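Local coordinates for LRR receptor-like serine/threonine-protein kinase RGI3 (PDB 5HZ0) that acts as a receptor, through its extracellular leucine-rich repeats, for RGF peptide hormones that maintain the root stem cell niche, and pairs with SERK co-receptors on binding them, at residues G51-L63 with P78-L92. The protein carries 5 engineered substitutions. Sequence-based numbering, arbitrary orientation.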
loop_
_atom_site.group_PDB
_atom_site.type_symbol
_atom_site.label_atom_id
_atom_site.label_comp_id
_atom_site.label_asym_id
_atom_site.label_seq_id
_atom_site.Cartn_x
_atom_site.Cartn_y
_atom_site.Cartn_z
ATOM N N GLY A 51 12.613 8.590 36.064
ATOM C CA GLY A 51 12.566 9.795 36.865
ATOM C C GLY A 51 12.805 11.068 36.080
ATOM O O GLY A 51 12.562 11.133 34.873
ATOM N N VAL A 52 13.282 12.086 36.786
ATOM C CA VAL A 52 13.598 13.373 36.186
ATOM C C VAL A 52 15.101 13.490 35.928
ATOM O O VAL A 52 15.894 12.631 36.347
ATOM C CB VAL A 52 13.164 14.512 37.148
ATOM C CG1 VAL A 52 12.947 15.840 36.416
ATOM C CG2 VAL A 52 11.898 14.115 37.863
ATOM N N ILE A 53 15.482 14.579 35.259
ATOM C CA ILE A 53 16.871 15.001 35.152
ATOM C C ILE A 53 17.073 16.023 36.264
ATOM O O ILE A 53 16.410 17.056 36.277
ATOM C CB ILE A 53 17.175 15.656 33.795
ATOM C CG1 ILE A 53 17.008 14.646 32.677
ATOM C CG2 ILE A 53 18.601 16.235 33.764
ATOM C CD1 ILE A 53 17.138 15.229 31.307
ATOM N N PRO A 54 17.996 15.736 37.196
ATOM C CA PRO A 54 18.259 16.621 38.324
ATOM C C PRO A 54 18.858 17.942 37.842
ATOM O O PRO A 54 19.777 17.952 37.032
ATOM C CB PRO A 54 19.224 15.808 39.173
ATOM C CG PRO A 54 19.812 14.793 38.264
ATOM C CD PRO A 54 18.913 14.592 37.128
ATOM N N LYS A 55 18.318 19.047 38.351
ATOM C CA LYS A 55 18.754 20.390 37.988
ATOM C C LYS A 55 20.236 20.575 38.334
ATOM O O LYS A 55 20.955 21.378 37.717
ATOM C CB LYS A 55 17.882 21.440 38.695
ATOM C CG LYS A 55 16.538 21.772 38.007
ATOM C CD LYS A 55 15.551 20.595 37.927
ATOM C CE LYS A 55 14.263 21.008 37.193
ATOM N NZ LYS A 55 13.500 19.849 36.635
ATOM N N GLU A 56 20.691 19.792 39.307
ATOM C CA GLU A 56 22.079 19.824 39.758
ATOM C C GLU A 56 23.073 19.526 38.630
ATOM O O GLU A 56 24.256 19.857 38.736
ATOM C CB GLU A 56 22.286 18.847 40.927
ATOM C CG GLU A 56 21.419 19.135 42.149
ATOM C CD GLU A 56 20.068 18.445 42.090
ATOM O OE1 GLU A 56 20.040 17.199 42.005
ATOM O OE2 GLU A 56 19.033 19.148 42.128
ATOM N N ILE A 57 22.584 18.904 37.556
ATOM C CA ILE A 57 23.378 18.676 36.348
ATOM C C ILE A 57 24.047 19.964 35.881
ATOM O O ILE A 57 25.216 19.962 35.496
ATOM C CB ILE A 57 22.505 18.108 35.204
ATOM C CG1 ILE A 57 22.356 16.590 35.353
ATOM C CG2 ILE A 57 23.098 18.449 33.837
ATOM C CD1 ILE A 57 23.621 15.818 35.058
ATOM N N GLY A 58 23.317 21.072 35.972
ATOM C CA GLY A 58 23.814 22.354 35.507
ATOM C C GLY A 58 25.037 22.840 36.260
ATOM O O GLY A 58 25.615 23.870 35.912
ATOM N N ASP A 59 25.439 22.098 37.289
ATOM C CA ASP A 59 26.582 22.485 38.108
ATOM C C ASP A 59 27.936 22.011 37.564
ATOM O O ASP A 59 28.981 22.487 38.012
ATOM C CB ASP A 59 26.413 21.994 39.550
ATOM C CG ASP A 59 25.224 22.629 40.258
ATOM O OD1 ASP A 59 24.678 23.635 39.757
ATOM O OD2 ASP A 59 24.845 22.121 41.336
ATOM N N PHE A 60 27.942 21.105 36.586
ATOM C CA PHE A 60 29.226 20.643 36.083
ATOM C C PHE A 60 29.563 21.595 34.969
ATOM O O PHE A 60 29.097 21.454 33.843
ATOM C CB PHE A 60 29.112 19.234 35.507
ATOM C CG PHE A 60 28.554 18.216 36.470
ATOM C CD1 PHE A 60 29.170 17.981 37.690
ATOM C CD2 PHE A 60 27.428 17.474 36.139
ATOM C CE1 PHE A 60 28.669 17.038 38.567
ATOM C CE2 PHE A 60 26.927 16.529 37.010
ATOM C CZ PHE A 60 27.549 16.311 38.227
ATOM N N THR A 61 30.464 22.516 35.270
ATOM C CA THR A 61 30.631 23.694 34.440
ATOM C C THR A 61 31.460 23.374 33.218
ATOM O O THR A 61 31.333 24.032 32.191
ATOM C CB THR A 61 31.253 24.854 35.236
ATOM O OG1 THR A 61 32.540 24.464 35.733
ATOM C CG2 THR A 61 30.360 25.215 36.416
ATOM N N GLU A 62 32.289 22.341 33.331
ATOM C CA GLU A 62 33.196 21.960 32.254
ATOM C C GLU A 62 32.579 20.958 31.294
ATOM O O GLU A 62 33.235 20.494 30.361
ATOM C CB GLU A 62 34.511 21.412 32.822
ATOM C CG GLU A 62 35.644 22.425 32.807
ATOM C CD GLU A 62 35.245 23.748 33.441
ATOM O OE1 GLU A 62 34.792 23.737 34.607
ATOM O OE2 GLU A 62 35.378 24.796 32.773
ATOM N N LEU A 63 31.322 20.615 31.527
ATOM C CA LEU A 63 30.615 19.706 30.635
ATOM C C LEU A 63 30.610 20.174 29.172
ATOM O O LEU A 63 30.355 21.339 28.858
ATOM C CB LEU A 63 29.194 19.464 31.125
ATOM C CG LEU A 63 28.786 17.996 31.115
ATOM C CD1 LEU A 63 29.886 17.136 31.720
ATOM C CD2 LEU A 63 27.477 17.827 31.881
ATOM N N PRO A 78 15.473 20.523 32.488
ATOM C CA PRO A 78 15.772 21.579 33.466
ATOM C C PRO A 78 16.522 22.740 32.820
ATOM O O PRO A 78 17.496 22.488 32.117
ATOM C CB PRO A 78 16.673 20.867 34.473
ATOM C CG PRO A 78 16.273 19.433 34.372
ATOM C CD PRO A 78 15.979 19.208 32.918
ATOM N N VAL A 79 16.068 23.975 33.037
ATOM C CA VAL A 79 16.704 25.157 32.447
ATOM C C VAL A 79 18.159 25.323 32.918
ATOM O O VAL A 79 18.979 25.951 32.238
ATOM C CB VAL A 79 15.907 26.453 32.761
ATOM C CG1 VAL A 79 16.168 26.905 34.179
ATOM C CG2 VAL A 79 16.291 27.557 31.815
ATOM N N GLU A 80 18.472 24.740 34.073
ATOM C CA GLU A 80 19.819 24.783 34.617
ATOM C C GLU A 80 20.797 24.016 33.717
ATOM O O GLU A 80 22.001 24.302 33.699
ATOM C CB GLU A 80 19.836 24.228 36.044
ATOM C CG GLU A 80 19.153 25.126 37.084
ATOM C CD GLU A 80 17.640 25.265 36.891
ATOM O OE1 GLU A 80 17.049 24.480 36.118
ATOM O OE2 GLU A 80 17.042 26.171 37.514
ATOM N N ILE A 81 20.270 23.054 32.960
ATOM C CA ILE A 81 21.057 22.334 31.961
ATOM C C ILE A 81 21.690 23.324 30.989
ATOM O O ILE A 81 22.782 23.094 30.468
ATOM C CB ILE A 81 20.185 21.314 31.189
ATOM C CG1 ILE A 81 20.564 19.881 31.561
ATOM C CG2 ILE A 81 20.291 21.505 29.676
ATOM C CD1 ILE A 81 19.699 18.843 30.859
ATOM N N PHE A 82 21.005 24.444 30.777
ATOM C CA PHE A 82 21.452 25.446 29.820
ATOM C C PHE A 82 22.454 26.433 30.406
ATOM O O PHE A 82 22.921 27.341 29.715
ATOM C CB PHE A 82 20.249 26.160 29.214
ATOM C CG PHE A 82 19.299 25.228 28.541
ATOM C CD1 PHE A 82 19.663 24.585 27.372
ATOM C CD2 PHE A 82 18.061 24.959 29.089
ATOM C CE1 PHE A 82 18.803 23.706 26.754
ATOM C CE2 PHE A 82 17.202 24.077 28.472
ATOM C CZ PHE A 82 17.569 23.455 27.302
ATOM N N ARG A 83 22.784 26.240 31.681
ATOM C CA ARG A 83 23.852 27.000 32.318
ATOM C C ARG A 83 25.221 26.511 31.856
ATOM O O ARG A 83 26.229 27.184 32.074
ATOM C CB ARG A 83 23.752 26.907 33.843
ATOM C CG ARG A 83 22.489 27.538 34.411
ATOM C CD ARG A 83 22.369 27.315 35.912
ATOM N NE ARG A 83 21.307 28.133 36.492
ATOM C CZ ARG A 83 20.925 28.061 37.761
ATOM N NH1 ARG A 83 21.514 27.202 38.582
ATOM N NH2 ARG A 83 19.954 28.845 38.208
ATOM N N LEU A 84 25.265 25.379 31.161
ATOM C CA LEU A 84 26.554 24.802 30.845
ATOM C C LEU A 84 27.013 25.425 29.545
ATOM O O LEU A 84 26.657 24.969 28.469
ATOM C CB LEU A 84 26.393 23.294 30.635
ATOM C CG LEU A 84 25.632 22.506 31.700
ATOM C CD1 LEU A 84 25.520 21.051 31.303
ATOM C CD2 LEU A 84 26.315 22.638 33.035
ATOM N N LYS A 85 27.924 26.385 29.655
ATOM C CA LYS A 85 28.289 27.237 28.530
ATOM C C LYS A 85 29.347 26.532 27.677
ATOM O O LYS A 85 29.696 26.980 26.588
ATOM C CB LYS A 85 28.776 28.599 29.063
ATOM C CG LYS A 85 29.140 29.653 28.022
ATOM C CD LYS A 85 27.977 30.579 27.687
ATOM C CE LYS A 85 28.372 31.575 26.586
ATOM N NZ LYS A 85 29.734 32.176 26.774
ATOM N N LYS A 86 29.856 25.417 28.186
ATOM C CA LYS A 86 30.870 24.648 27.468
ATOM C C LYS A 86 30.341 23.444 26.682
ATOM O O LYS A 86 31.124 22.678 26.129
ATOM C CB LYS A 86 32.006 24.236 28.413
ATOM C CG LYS A 86 33.089 25.299 28.547
ATOM C CD LYS A 86 33.896 25.151 29.829
ATOM C CE LYS A 86 34.832 26.343 29.983
ATOM N NZ LYS A 86 35.420 26.463 31.349
ATOM N N LEU A 87 29.021 23.270 26.643
ATOM C CA LEU A 87 28.417 22.101 25.999
ATOM C C LEU A 87 28.455 22.199 24.477
ATOM O O LEU A 87 27.964 23.163 23.900
ATOM C CB LEU A 87 26.963 21.960 26.458
ATOM C CG LEU A 87 26.433 20.548 26.683
ATOM C CD1 LEU A 87 27.174 19.886 27.835
ATOM C CD2 LEU A 87 24.931 20.582 26.951
ATOM N N LYS A 88 29.119 21.249 23.830
ATOM C CA LYS A 88 29.048 21.125 22.374
ATOM C C LYS A 88 28.118 20.009 21.881
ATOM O O LYS A 88 27.723 19.965 20.719
ATOM C CB LYS A 88 30.460 20.986 21.784
ATOM C CG LYS A 88 31.350 22.204 22.034
ATOM C CD LYS A 88 32.795 21.971 21.552
ATOM C CE LYS A 88 32.904 21.862 20.025
ATOM N NZ LYS A 88 33.946 20.862 19.618
ATOM N N THR A 89 27.750 19.116 22.782
ATOM C CA THR A 89 26.828 18.058 22.434
ATOM C C THR A 89 25.843 17.910 23.562
ATOM O O THR A 89 26.222 17.805 24.730
ATOM C CB THR A 89 27.517 16.699 22.234
ATOM O OG1 THR A 89 28.357 16.759 21.088
ATOM C CG2 THR A 89 26.473 15.595 22.021
ATOM N N LEU A 90 24.569 17.929 23.209
ATOM C CA LEU A 90 23.523 17.586 24.148
ATOM C C LEU A 90 22.671 16.534 23.453
ATOM O O LEU A 90 21.993 16.851 22.482
ATOM C CB LEU A 90 22.696 18.839 24.464
ATOM C CG LEU A 90 21.432 18.739 25.332
ATOM C CD1 LEU A 90 21.773 18.253 26.731
ATOM C CD2 LEU A 90 20.704 20.076 25.385
ATOM N N SER A 91 22.710 15.288 23.927
ATOM C CA SER A 91 21.777 14.273 23.425
ATOM C C SER A 91 20.751 13.867 24.483
ATOM O O SER A 91 21.061 13.137 25.426
ATOM C CB SER A 91 22.520 13.021 22.957
ATOM O OG SER A 91 23.571 13.346 22.080
ATOM N N LEU A 92 19.531 14.356 24.322
ATOM C CA LEU A 92 18.396 13.935 25.153
ATOM C C LEU A 92 17.383 12.981 24.493
ATOM O O LEU A 92 16.389 12.602 25.108
ATOM C CB LEU A 92 17.707 15.149 25.768
ATOM C CG LEU A 92 18.676 15.946 26.642
ATOM C CD1 LEU A 92 18.019 17.188 27.209
ATOM C CD2 LEU A 92 19.245 15.070 27.755
#
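Gly58 and Ile81 bring the two backbones nearest, their CA atoms 4.5 Å apart, where the 3-10 turns 55-59 and 79-83 stack in step; both segments then run on into type I beta turns, Phe60 to Leu63 and Leu84 to Leu87. No hydrogen bond crosses between the segments. Gly58 CA sits 3.2 Å from Glu80 O in a CA-H...O contact, and the lack of a side chain at Gly58 lets the backbones come this close. Lys55 lays its aliphatic chain across the Pro78 ring at about a right angle, CD 3.6 Å from Pro78 CB. A bend at chi2 (64°) turns the chain over the proline, and CG also meets Glu80 OE1, while the ammonium stays well short of that carboxylate. An alanine here is likely to uncover this side of Pro78 and take away the positive charge near Glu80. At the CG-CD edge of the ring Pro78 meets Ile53, whose CB lies 3.8 Å from Pro78 CD. Deeper in, Ile57 and Ile81 point the same way, with Ile57 CG2 3.7 Å from Ile81 CG1. Leu84 sends CD1 alongside Leu63 CD2 at 3.8 Å; its CD2 faces the carbonyl oxygens of Gly58 and Phe60. Leu63 CB in turn rests 3.9 Å from Leu87 CD1. This is the repeat-to-repeat stacking of a leucine-rich-repeat solenoid, near the N-terminal end of the receptor's ectodomain. Ile53 CD1 reaches across the interior to Leu92, just past strand 89-91, while Ile81 packs on Leu66 of strand 65-67 and Leu90 bridges Leu66 and Leu114 of strand 113-115.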